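Local coordinates for uncharacterized protein (Singapore grouper iridovirus, PDB 3RJ2) that binds histone H3 and, as a protein of a fish iridovirus, probably acts on host chromatin during infection, at residues N8-N13 / K18-V23; W34-K37 / K41-L44; L45-D50 / T72-G77; V59-A64 / Y68-H73; V111-H114 / G120-I123. All coordinates share one frame; numbering follows the deposited sequence.

Contact 1: N8-N13 / K18-V23; sequences NCEFVN and KTTILV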
# COMPACT_ATOMS: atom_id res chain seq x y z
N ASN A 8 3.74 7.84 -4.28
CA ASN A 8 4.50 8.74 -3.45
C ASN A 8 3.72 8.91 -2.15
O ASN A 8 2.65 9.52 -2.14
CB ASN A 8 4.72 10.09 -4.17
CG ASN A 8 5.67 11.03 -3.41
OD1 ASN A 8 5.28 11.69 -2.44
ND2 ASN A 8 6.93 11.10 -3.86
N CYS A 9 4.25 8.33 -1.06
CA CYS A 9 3.60 8.39 0.24
C CYS A 9 4.34 9.30 1.21
O CYS A 9 5.52 9.06 1.51
CB CYS A 9 3.49 7.00 0.88
SG CYS A 9 2.79 5.73 -0.18
N GLU A 10 3.64 10.34 1.68
CA GLU A 10 4.09 11.18 2.79
C GLU A 10 3.36 10.78 4.08
O GLU A 10 2.18 11.04 4.24
CB GLU A 10 3.85 12.67 2.53
CG GLU A 10 4.71 13.27 1.44
CD GLU A 10 4.53 14.80 1.28
OE1 GLU A 10 3.48 15.34 1.70
OE2 GLU A 10 5.45 15.45 0.73
N PHE A 11 4.09 10.13 4.97
CA PHE A 11 3.62 9.79 6.30
C PHE A 11 3.97 10.94 7.21
O PHE A 11 5.11 11.37 7.25
CB PHE A 11 4.25 8.50 6.79
CG PHE A 11 3.68 7.28 6.14
CD1 PHE A 11 4.31 6.70 5.05
CD2 PHE A 11 2.49 6.73 6.60
CE1 PHE A 11 3.78 5.58 4.44
CE2 PHE A 11 1.96 5.60 6.00
CZ PHE A 11 2.59 5.03 4.91
N VAL A 12 2.96 11.45 7.91
CA VAL A 12 3.10 12.64 8.77
C VAL A 12 2.93 12.22 10.21
O VAL A 12 1.97 11.53 10.53
CB VAL A 12 2.04 13.72 8.40
CG1 VAL A 12 2.34 15.05 9.08
CG2 VAL A 12 1.95 13.91 6.90
N ASN A 13 3.87 12.60 11.09
CA ASN A 13 3.71 12.31 12.52
C ASN A 13 2.84 13.35 13.23
O ASN A 13 2.28 14.22 12.57
CB ASN A 13 5.06 12.06 13.21
CG ASN A 13 5.91 13.34 13.38
OD1 ASN A 13 5.46 14.45 13.10
ND2 ASN A 13 7.14 13.16 13.85
N LYS A 18 7.24 15.21 8.04
CA LYS A 18 6.86 14.26 6.99
C LYS A 18 7.98 13.30 6.63
O LYS A 18 9.14 13.68 6.53
CB LYS A 18 6.33 14.98 5.74
CG LYS A 18 5.10 15.83 6.04
CD LYS A 18 4.53 16.51 4.80
CE LYS A 18 5.25 17.81 4.48
NZ LYS A 18 4.43 18.68 3.60
N THR A 19 7.61 12.04 6.45
CA THR A 19 8.54 11.03 5.96
C THR A 19 8.01 10.60 4.60
O THR A 19 6.90 10.09 4.46
CB THR A 19 8.62 9.83 6.95
OG1 THR A 19 9.12 10.29 8.21
CG2 THR A 19 9.51 8.70 6.42
N THR A 20 8.81 10.85 3.57
CA THR A 20 8.42 10.52 2.22
C THR A 20 8.98 9.16 1.83
O THR A 20 10.15 8.86 2.08
CB THR A 20 8.85 11.60 1.22
OG1 THR A 20 8.35 12.87 1.67
CG2 THR A 20 8.29 11.31 -0.18
N ILE A 21 8.12 8.33 1.25
CA ILE A 21 8.53 7.05 0.71
C ILE A 21 8.02 6.95 -0.72
O ILE A 21 6.86 7.24 -0.98
CB ILE A 21 8.01 5.90 1.57
CG1 ILE A 21 8.65 5.97 2.97
CG2 ILE A 21 8.29 4.55 0.91
CD1 ILE A 21 8.05 5.08 3.96
N LEU A 22 8.90 6.58 -1.64
CA LEU A 22 8.51 6.41 -3.02
C LEU A 22 8.47 4.92 -3.30
O LEU A 22 9.51 4.27 -3.34
CB LEU A 22 9.52 7.11 -3.95
CG LEU A 22 9.05 7.83 -5.21
CD1 LEU A 22 10.24 8.11 -6.14
CD2 LEU A 22 7.98 7.07 -5.96
N VAL A 23 7.28 4.36 -3.50
CA VAL A 23 7.17 2.91 -3.63
C VAL A 23 7.87 2.25 -4.84
O VAL A 23 8.83 1.49 -4.65
CB VAL A 23 5.74 2.40 -3.41
CG1 VAL A 23 5.69 0.91 -3.61
CG2 VAL A 23 5.30 2.74 -1.98
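E10 and K18 meet diagonally because both carry CG anti to the carbonyl carbon (chi1 -69° and -60°), and the lysine chain then bends at its third torsion (chi3 -83°). This bend lays K18 CD 3.5 Å from E10 OE1, while the ammonium NZ stands 4.0 Å from the same oxygen, a long salt bridge. E10 OE1 also has a long, weak ion pair with R46 of strand 44-50. The closer touch is thus methylene against carboxylate, and this pair of long, flexible side chains suits a face open to water. On the same face T20 OG1 lies beside E10 CG, V12 CG2 runs alongside K18 CG at 3.8 Å, and the methyl T20 CG2 is crossed by the amide of N8, whose ND2 also nears L22.

The backbones form a regular antiparallel pair. C9 and I21 exchange two bonds, C9 N to I21 O at 2.8 Å and I21 N to C9 O at 2.7 Å; F11 and T19 do the same, with T19 N to F11 O at 2.7 Å. CA-H...O contacts at T20, E10 and K18 occupy the gaps between them.

C9, F11, T19 and I21 point to the other face, turned toward the second sheet; the large apolar F11 and I21 suit that buried side, F11 CD1 approaching I21 CD1 at 4.2 Å. The backbone oxygen T19 O, already bonded to F11 N, lies at the edge of the F11 ring. Strand 6-12 hydrogen-bonds on its far side to strand 44-50, leaving 18-22 outermost in this sheet. F11 packs on W34 and A95, and V23 on W32 and W34 of strand 31-37.

Contact 2: W34-K37 / K41-L44; sequences WTYK and KYTL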
# COMPACT_ATOMS: atom_id res chain seq x y z
N TRP A 34 3.06 -3.71 -1.04
CA TRP A 34 4.06 -2.99 -0.28
C TRP A 34 3.68 -3.02 1.20
O TRP A 34 2.54 -2.74 1.56
CB TRP A 34 4.14 -1.57 -0.81
CG TRP A 34 5.04 -0.64 -0.08
CD1 TRP A 34 6.40 -0.53 -0.21
CD2 TRP A 34 4.64 0.36 0.87
NE1 TRP A 34 6.87 0.47 0.62
CE2 TRP A 34 5.81 1.03 1.29
CE3 TRP A 34 3.41 0.73 1.44
CZ2 TRP A 34 5.78 2.09 2.24
CZ3 TRP A 34 3.38 1.79 2.38
CH2 TRP A 34 4.56 2.45 2.76
N THR A 35 4.66 -3.36 2.03
CA THR A 35 4.52 -3.39 3.48
C THR A 35 5.53 -2.46 4.17
O THR A 35 6.71 -2.47 3.85
CB THR A 35 4.73 -4.82 4.04
OG1 THR A 35 3.82 -5.71 3.38
CG2 THR A 35 4.46 -4.87 5.54
N TYR A 36 5.05 -1.67 5.12
CA TYR A 36 5.90 -0.71 5.82
C TYR A 36 5.65 -0.79 7.31
O TYR A 36 4.54 -0.54 7.77
CB TYR A 36 5.61 0.71 5.31
CG TYR A 36 6.35 1.86 5.97
CD1 TYR A 36 7.70 1.76 6.34
CD2 TYR A 36 5.71 3.07 6.17
CE1 TYR A 36 8.38 2.84 6.92
CE2 TYR A 36 6.37 4.15 6.75
CZ TYR A 36 7.70 4.04 7.11
OH TYR A 36 8.33 5.12 7.68
N LYS A 37 6.69 -1.16 8.05
CA LYS A 37 6.65 -1.13 9.51
C LYS A 37 7.01 0.28 9.95
O LYS A 37 8.05 0.79 9.58
CB LYS A 37 7.67 -2.12 10.09
CG LYS A 37 7.53 -2.32 11.60
CD LYS A 37 8.63 -3.20 12.15
CE LYS A 37 8.64 -3.14 13.67
NZ LYS A 37 9.42 -4.28 14.27
N LYS A 41 4.95 6.63 15.34
CA LYS A 41 3.51 6.75 15.09
C LYS A 41 3.21 7.84 14.06
O LYS A 41 3.78 8.94 14.09
CB LYS A 41 2.71 7.00 16.39
CG LYS A 41 3.05 6.01 17.53
CD LYS A 41 2.05 6.09 18.69
CE LYS A 41 2.50 5.18 19.87
NZ LYS A 41 1.37 4.75 20.79
N TYR A 42 2.35 7.52 13.11
CA TYR A 42 1.98 8.51 12.12
C TYR A 42 0.53 8.80 12.36
O TYR A 42 -0.15 7.97 12.95
CB TYR A 42 2.19 7.97 10.72
CG TYR A 42 3.63 7.71 10.34
CD1 TYR A 42 4.59 8.71 10.42
CD2 TYR A 42 4.01 6.47 9.85
CE1 TYR A 42 5.90 8.48 10.05
CE2 TYR A 42 5.32 6.22 9.48
CZ TYR A 42 6.25 7.23 9.58
OH TYR A 42 7.55 6.95 9.22
N THR A 43 0.05 9.95 11.91
CA THR A 43 -1.35 10.30 12.07
C THR A 43 -2.04 10.56 10.74
O THR A 43 -3.27 10.59 10.65
CB THR A 43 -1.51 11.56 12.89
OG1 THR A 43 -0.83 12.62 12.23
CG2 THR A 43 -0.93 11.35 14.31
N LEU A 44 -1.25 10.74 9.69
CA LEU A 44 -1.80 11.11 8.40
C LEU A 44 -0.93 10.53 7.29
O LEU A 44 0.30 10.55 7.38
CB LEU A 44 -1.91 12.64 8.28
CG LEU A 44 -2.79 13.19 7.14
CD1 LEU A 44 -4.26 12.87 7.38
CD2 LEU A 44 -2.60 14.68 6.93
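A buried aromatic cluster between two beta sheets holds Y36 and Y42, whose phenol groups meet where the end of one strand faces the loop leading into another. The hydroxyls are hydrogen-bonded, Y36 OH to Y42 OH at a short 2.5 Å, and either could be the donor. Each buried hydroxyl thereby gains a partner among the surrounding aromatic rings, which is what tyrosine, rather than a purely apolar ring, brings to such a place.

The two side chains cross at about a right angle. Y36 OH comes in at the edge of the Y42 ring, near its plane, and the rings also touch through carbon, Y36 CE2 lying 3.6 Å from Y42 CE2. Y36 reaches across because its CG is anti to the backbone N (chi1 177°), beside the carbonyl carbon; Y42 instead has CG anti to its carbonyl carbon (chi1 -66°). Contact is thus concentrated at the far ends of the rings, bridging backbones that lie well apart.

F11 touches both rings, and F38 makes an edge-to-face contact with Y42. Just beyond Y42, residues T43 and L44 both face V12 in a classic beta bulge, where the chain joins the four-stranded sheet. Y36 belongs to strand 31-37 of the six-stranded sheet, hydrogen-bonded through its backbone to A95 of strand 94-98, while T19 and I21 of strand 18-22 pack against its side chain.

Contact 3: L45-D50 / T72-G77; sequences LRYSVD and THLNHG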
# COMPACT_ATOMS: atom_id res chain seq x y z
N LEU A 45 -1.58 10.00 6.26
CA LEU A 45 -0.90 9.58 5.04
C LEU A 45 -1.35 10.47 3.88
O LEU A 45 -2.52 10.46 3.53
CB LEU A 45 -1.16 8.10 4.75
CG LEU A 45 -0.75 7.56 3.35
CD1 LEU A 45 0.75 7.69 3.15
CD2 LEU A 45 -1.17 6.12 3.14
N ARG A 46 -0.43 11.23 3.29
CA ARG A 46 -0.71 11.98 2.07
C ARG A 46 -0.10 11.23 0.88
O ARG A 46 1.10 11.00 0.85
CB ARG A 46 -0.17 13.41 2.15
CG ARG A 46 -0.62 14.17 3.40
CD ARG A 46 0.12 15.50 3.57
NE ARG A 46 -0.13 16.41 2.46
CZ ARG A 46 -1.22 17.18 2.33
NH1 ARG A 46 -2.19 17.15 3.25
NH2 ARG A 46 -1.35 17.97 1.26
N TYR A 47 -0.92 10.85 -0.08
CA TYR A 47 -0.43 10.05 -1.18
C TYR A 47 -0.58 10.75 -2.52
O TYR A 47 -1.43 11.62 -2.68
CB TYR A 47 -1.15 8.69 -1.21
CG TYR A 47 -2.65 8.83 -1.28
CD1 TYR A 47 -3.29 8.98 -2.51
CD2 TYR A 47 -3.43 8.81 -0.11
CE1 TYR A 47 -4.68 9.12 -2.58
CE2 TYR A 47 -4.82 8.94 -0.18
CZ TYR A 47 -5.44 9.10 -1.41
OH TYR A 47 -6.82 9.23 -1.47
N SER A 48 0.25 10.35 -3.48
CA SER A 48 0.06 10.69 -4.88
C SER A 48 0.36 9.43 -5.68
O SER A 48 1.49 8.95 -5.67
CB SER A 48 1.03 11.81 -5.27
OG SER A 48 0.77 12.24 -6.59
N VAL A 49 -0.65 8.87 -6.35
CA VAL A 49 -0.47 7.59 -7.03
C VAL A 49 -0.53 7.74 -8.54
O VAL A 49 -1.54 8.16 -9.09
CB VAL A 49 -1.50 6.52 -6.59
CG1 VAL A 49 -1.25 5.23 -7.33
CG2 VAL A 49 -1.43 6.28 -5.08
N ASP A 50 0.57 7.38 -9.19
CA ASP A 50 0.68 7.41 -10.65
C ASP A 50 0.28 6.03 -11.18
O ASP A 50 0.98 5.05 -10.95
CB ASP A 50 2.13 7.72 -11.03
CG ASP A 50 2.25 8.39 -12.38
OD1 ASP A 50 1.37 8.19 -13.25
OD2 ASP A 50 3.24 9.14 -12.56
N THR A 72 -8.79 1.14 3.37
CA THR A 72 -9.49 2.05 2.47
C THR A 72 -9.14 1.60 1.05
O THR A 72 -8.05 1.08 0.81
CB THR A 72 -9.06 3.54 2.69
OG1 THR A 72 -9.19 3.91 4.06
CG2 THR A 72 -9.91 4.49 1.86
N HIS A 73 -10.06 1.78 0.11
CA HIS A 73 -9.74 1.64 -1.31
C HIS A 73 -9.51 3.00 -1.91
O HIS A 73 -10.26 3.93 -1.64
CB HIS A 73 -10.86 0.96 -2.10
CG HIS A 73 -11.09 -0.45 -1.71
ND1 HIS A 73 -12.35 -0.97 -1.52
CD2 HIS A 73 -10.23 -1.46 -1.45
CE1 HIS A 73 -12.26 -2.24 -1.16
NE2 HIS A 73 -10.98 -2.56 -1.11
N LEU A 74 -8.46 3.09 -2.72
CA LEU A 74 -8.22 4.26 -3.56
C LEU A 74 -8.74 3.97 -4.97
O LEU A 74 -8.27 3.05 -5.63
CB LEU A 74 -6.73 4.61 -3.57
CG LEU A 74 -6.04 4.66 -2.19
CD1 LEU A 74 -4.61 5.12 -2.33
CD2 LEU A 74 -6.79 5.55 -1.19
N ASN A 75 -9.74 4.74 -5.42
CA ASN A 75 -10.33 4.57 -6.74
C ASN A 75 -9.93 5.69 -7.70
O ASN A 75 -10.17 6.87 -7.42
CB ASN A 75 -11.85 4.48 -6.59
CG ASN A 75 -12.29 3.22 -5.87
OD1 ASN A 75 -12.03 2.12 -6.34
ND2 ASN A 75 -12.95 3.37 -4.74
N HIS A 76 -9.29 5.33 -8.82
CA HIS A 76 -8.79 6.35 -9.76
C HIS A 76 -9.88 7.13 -10.48
O HIS A 76 -9.70 8.31 -10.78
CB HIS A 76 -7.82 5.74 -10.77
CG HIS A 76 -6.39 5.79 -10.33
ND1 HIS A 76 -5.90 4.99 -9.33
CD2 HIS A 76 -5.35 6.55 -10.76
CE1 HIS A 76 -4.61 5.25 -9.16
NE2 HIS A 76 -4.26 6.19 -10.01
N GLY A 77 -11.01 6.49 -10.77
CA GLY A 77 -12.02 7.10 -11.65
C GLY A 77 -11.35 7.57 -12.94
O GLY A 77 -10.53 6.85 -13.52
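Y47 is the first residue of 45-50 to meet the other segment, and it does so with a ring face against L74. Its CG sits between the backbone N and the carbonyl carbon (chi1 56°), the crowded position, which turns the ring across the path of the leucine. L74 CD1 lies over the centre of the ring, 4.0 Å from the Y47 centroid and only 10° off the normal, a well-aimed CH-pi contact. The second methyl slides toward the phenol end, L74 CD2 being 3.8 Å from Y47 CZ. A branched leucine suits this place because its two methyls cover different parts of one aromatic surface.

Two residues on, V49 points inward again. Its methyls divide the work: V49 CG2 stands 4.4 Å from L74 CD1, while V49 CG1 meets H76 CE1 at 3.8 Å, approaching the imidazole at its edge and in its plane. The valine and histidine side chains cross at about a right angle. H76 NE2 also gives a weak hydrogen bond to the backbone oxygen V49 O, 3.5 Å long and bent to 147°.

L82 of strand 81-87 packs against both L74 and H76, and the H76 ring meets that of H57 nearly perpendicularly. Strand 44-50 lies in the four-stranded sheet and 68-75 at the margin of the six-stranded one, so side chains of the two sheets pack against each other, an arrangement consistent with a beta sandwich.

Contact 4: V59-A64 / Y68-H73; sequences VTFFNA and YITHTH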
# COMPACT_ATOMS: atom_id res chain seq x y z
N VAL A 59 -5.27 0.29 0.75
CA VAL A 59 -4.38 0.68 1.84
C VAL A 59 -4.94 0.10 3.14
O VAL A 59 -6.07 0.39 3.52
CB VAL A 59 -4.30 2.23 1.99
CG1 VAL A 59 -3.26 2.59 3.04
CG2 VAL A 59 -3.97 2.87 0.66
N THR A 60 -4.13 -0.71 3.80
CA THR A 60 -4.55 -1.44 4.99
C THR A 60 -3.59 -1.06 6.10
O THR A 60 -2.38 -0.82 5.85
CB THR A 60 -4.52 -2.98 4.75
OG1 THR A 60 -5.20 -3.29 3.52
CG2 THR A 60 -5.20 -3.74 5.88
N PHE A 61 -4.13 -0.94 7.31
CA PHE A 61 -3.33 -0.75 8.51
C PHE A 61 -3.51 -1.94 9.45
O PHE A 61 -4.61 -2.51 9.57
CB PHE A 61 -3.73 0.53 9.23
CG PHE A 61 -3.53 1.77 8.41
CD1 PHE A 61 -4.60 2.40 7.80
CD2 PHE A 61 -2.25 2.29 8.21
CE1 PHE A 61 -4.41 3.55 7.02
CE2 PHE A 61 -2.04 3.42 7.43
CZ PHE A 61 -3.12 4.06 6.84
N PHE A 62 -2.41 -2.30 10.11
CA PHE A 62 -2.36 -3.39 11.07
C PHE A 62 -1.75 -2.86 12.37
O PHE A 62 -0.93 -1.92 12.34
CB PHE A 62 -1.49 -4.54 10.53
CG PHE A 62 -1.86 -4.98 9.15
CD1 PHE A 62 -2.91 -5.88 8.95
CD2 PHE A 62 -1.15 -4.51 8.04
CE1 PHE A 62 -3.25 -6.30 7.67
CE2 PHE A 62 -1.51 -4.92 6.76
CZ PHE A 62 -2.55 -5.81 6.58
N ASN A 63 -2.15 -3.45 13.49
CA ASN A 63 -1.60 -3.06 14.80
C ASN A 63 -0.23 -3.68 15.09
O ASN A 63 0.35 -4.34 14.22
CB ASN A 63 -2.62 -3.30 15.93
CG ASN A 63 -2.88 -4.77 16.21
OD1 ASN A 63 -2.08 -5.65 15.90
ND2 ASN A 63 -4.01 -5.04 16.83
N ALA A 64 0.30 -3.47 16.30
CA ALA A 64 1.66 -3.89 16.63
C ALA A 64 1.83 -5.40 16.66
O ALA A 64 2.95 -5.90 16.56
CB ALA A 64 2.10 -3.26 17.97
N TYR A 68 -5.18 -6.91 11.54
CA TYR A 68 -5.99 -5.96 10.79
C TYR A 68 -6.71 -4.93 11.67
O TYR A 68 -7.37 -5.30 12.65
CB TYR A 68 -7.02 -6.73 9.96
CG TYR A 68 -8.01 -5.86 9.23
CD1 TYR A 68 -9.26 -5.58 9.77
CD2 TYR A 68 -7.70 -5.35 7.97
CE1 TYR A 68 -10.18 -4.77 9.08
CE2 TYR A 68 -8.59 -4.58 7.28
CZ TYR A 68 -9.83 -4.29 7.83
OH TYR A 68 -10.70 -3.51 7.10
N ILE A 69 -6.58 -3.65 11.31
CA ILE A 69 -7.37 -2.59 11.97
C ILE A 69 -8.45 -2.11 11.02
O ILE A 69 -9.63 -2.03 11.38
CB ILE A 69 -6.53 -1.35 12.34
CG1 ILE A 69 -5.37 -1.72 13.26
CG2 ILE A 69 -7.43 -0.29 12.98
CD1 ILE A 69 -4.29 -0.65 13.33
N THR A 70 -8.03 -1.74 9.81
CA THR A 70 -8.92 -1.12 8.85
C THR A 70 -8.24 -0.99 7.48
O THR A 70 -7.01 -1.07 7.39
CB THR A 70 -9.41 0.26 9.35
OG1 THR A 70 -10.57 0.65 8.63
CG2 THR A 70 -8.32 1.32 9.20
N HIS A 71 -9.04 -0.79 6.44
CA HIS A 71 -8.54 -0.52 5.10
C HIS A 71 -9.38 0.54 4.40
O HIS A 71 -10.51 0.82 4.82
CB HIS A 71 -8.49 -1.81 4.25
CG HIS A 71 -9.84 -2.28 3.79
ND1 HIS A 71 -10.70 -2.98 4.61
CD2 HIS A 71 -10.46 -2.16 2.59
CE1 HIS A 71 -11.81 -3.26 3.93
NE2 HIS A 71 -11.69 -2.77 2.71
N THR A 72 -8.79 1.14 3.37
CA THR A 72 -9.49 2.05 2.47
C THR A 72 -9.14 1.60 1.05
O THR A 72 -8.05 1.08 0.81
CB THR A 72 -9.06 3.54 2.69
OG1 THR A 72 -9.19 3.91 4.06
CG2 THR A 72 -9.91 4.49 1.86
N HIS A 73 -10.06 1.78 0.11
CA HIS A 73 -9.74 1.64 -1.31
C HIS A 73 -9.51 3.00 -1.91
O HIS A 73 -10.26 3.93 -1.64
CB HIS A 73 -10.86 0.96 -2.10
CG HIS A 73 -11.09 -0.45 -1.71
ND1 HIS A 73 -12.35 -0.97 -1.52
CD2 HIS A 73 -10.23 -1.46 -1.45
CE1 HIS A 73 -12.26 -2.24 -1.16
NE2 HIS A 73 -10.98 -2.56 -1.11
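A classic beta bulge interrupts the pairing: I69 and T70 both stand opposite F61, and the register slips by one residue before F62 pairs with Y68. F61 uses both its backbone polar atoms at the bulge, F61 N bonding to T70 O at 2.9 Å and F61 O accepting from I69 N, also at 2.9 Å but with the donor tilted 22° from the carbonyl plane. At V59 and T72 the pairing is regular, with T72 N 2.8 Å from V59 O and V59 N bonding to T72 O.

I69 CD1 leans over the backbone of the first strand, 3.5 Å from F62 C, and touches N63. T70 CG2 meets the F61 ring at its edge. On the face that carries T60, F62, Y68 and H71, T60 CG2 comes to the edge of the Y68 ring, 3.6 Å from Y68 CD2, and F62 CD1 packs on Y68 CA, while T60 OG1 is hydrogen-bonded to R58. Beta-branched T60 and T70 suit extended strands, each offering a methyl to an aromatic edge.

A first torsion of 175° swings the Y68 ring along its own strand, placing T70 N 3.6 Å above its centre and Y68 OH 2.5 Å from H71 ND1. Either of that pair could be the donor, and the bond probably limits rotation of both rings on this face, while on the opposite face the T70 methyl and the F61 ring make an apolar contact.

Contact 5: V111-H114 / G120-I123; sequences VHMH and GEQI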
# COMPACT_ATOMS: atom_id res chain seq x y z
N VAL A 111 0.29 -10.90 -9.23
CA VAL A 111 1.23 -10.22 -8.34
C VAL A 111 2.57 -10.93 -8.42
O VAL A 111 2.65 -12.12 -8.16
CB VAL A 111 0.78 -10.27 -6.85
CG1 VAL A 111 1.80 -9.55 -5.97
CG2 VAL A 111 -0.58 -9.68 -6.67
N HIS A 112 3.63 -10.20 -8.76
CA HIS A 112 4.97 -10.80 -8.79
C HIS A 112 6.01 -10.12 -7.92
O HIS A 112 7.16 -10.56 -7.87
CB HIS A 112 5.49 -10.97 -10.22
CG HIS A 112 4.89 -12.14 -10.94
ND1 HIS A 112 4.69 -12.16 -12.30
CD2 HIS A 112 4.42 -13.32 -10.47
CE1 HIS A 112 4.14 -13.31 -12.64
NE2 HIS A 112 3.96 -14.03 -11.54
N MET A 113 5.60 -9.06 -7.23
CA MET A 113 6.53 -8.25 -6.44
C MET A 113 5.93 -7.89 -5.08
O MET A 113 4.78 -7.45 -5.02
CB MET A 113 6.87 -6.98 -7.22
CG MET A 113 7.84 -6.04 -6.55
SD MET A 113 9.53 -6.65 -6.44
CE MET A 113 9.89 -7.01 -8.17
N HIS A 114 6.70 -8.10 -4.02
CA HIS A 114 6.39 -7.55 -2.71
C HIS A 114 7.53 -6.65 -2.26
O HIS A 114 8.68 -7.11 -2.16
CB HIS A 114 6.12 -8.65 -1.67
CG HIS A 114 6.01 -8.15 -0.26
ND1 HIS A 114 4.99 -7.31 0.17
CD2 HIS A 114 6.79 -8.36 0.83
CE1 HIS A 114 5.15 -7.04 1.45
NE2 HIS A 114 6.23 -7.66 1.87
N GLY A 120 13.85 -4.97 1.91
CA GLY A 120 14.04 -5.18 0.47
C GLY A 120 12.89 -5.78 -0.33
O GLY A 120 11.90 -6.26 0.21
N GLU A 121 13.06 -5.75 -1.65
CA GLU A 121 12.09 -6.33 -2.57
C GLU A 121 12.15 -7.87 -2.62
O GLU A 121 13.23 -8.48 -2.59
CB GLU A 121 12.25 -5.67 -3.95
CG GLU A 121 12.57 -6.59 -5.11
CD GLU A 121 13.15 -5.83 -6.30
OE1 GLU A 121 14.07 -5.01 -6.09
OE2 GLU A 121 12.69 -6.05 -7.45
N GLN A 122 10.98 -8.50 -2.65
CA GLN A 122 10.89 -9.93 -2.78
C GLN A 122 10.12 -10.29 -4.05
O GLN A 122 8.99 -9.85 -4.25
CB GLN A 122 10.19 -10.56 -1.56
CG GLN A 122 11.06 -10.75 -0.30
CD GLN A 122 10.99 -9.58 0.69
OE1 GLN A 122 10.19 -8.66 0.53
NE2 GLN A 122 11.83 -9.63 1.72
N ILE A 123 10.73 -11.09 -4.91
CA ILE A 123 10.03 -11.60 -6.08
C ILE A 123 9.34 -12.90 -5.70
O ILE A 123 9.98 -13.89 -5.31
CB ILE A 123 10.96 -11.78 -7.31
CG1 ILE A 123 11.31 -10.42 -7.91
CG2 ILE A 123 10.27 -12.61 -8.40
CD1 ILE A 123 12.42 -9.70 -7.22
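Backbone hydrogen bonds join H114 and Q122 into one antiparallel pair: H114 N gives to Q122 O at 2.9 Å, nearly straight at 174°, and Q122 N returns a 2.7 Å bond to H114 O. Weaker CA-H...O contacts flank it, I123 CA standing 3.5 Å from H112 O and E121 CA approaching H114 O. Together they close the beta hairpin of strands 111-116 and 120-123, the latter the outermost strand of the mixed six-stranded sheet at this end. G120, with positive phi, opens that strand, a backbone shape that comes easily to glycine.

Apolar contact belongs to M113 and I123. The methionine chain bends at its second and third torsions (chi2 69°, chi3 55°) and brings M113 CE within 3.7 Å of I123 CG1; its flexible, unbranched thioether can adapt to such a path. M113 also packs on W32 and K29. Its very short approach to the E121 carboxylate is doubtful.

Polar side chains occupy the other face, where H114 and Q122 lie side by side and point the same way. H114 ND1 makes a weak hydrogen bond to I33 O, tying the imidazole to strand 31-37.

Along the chain contact 1 is followed by contact 2, then by contacts 3 and 4, which both end on strand 68-75 and share T72 and H73, and last by contact 5. Contact 1 lies in the four-stranded antiparallel sheet and contacts 4 and 5 in the six-stranded one; contacts 2 and 3 span the two. Contacts 1 and 2, with centres about 9 Å apart, meet where V12 probably bonds to T43 and L44. L74 and V59 pack contacts 3 and 4 together, their centres about 15 Å apart. Contact 5 lies about 21 Å from contact 3, centre to centre, across the chain's middle. Hairpins and inter-sheet packing thus build a single compact domain.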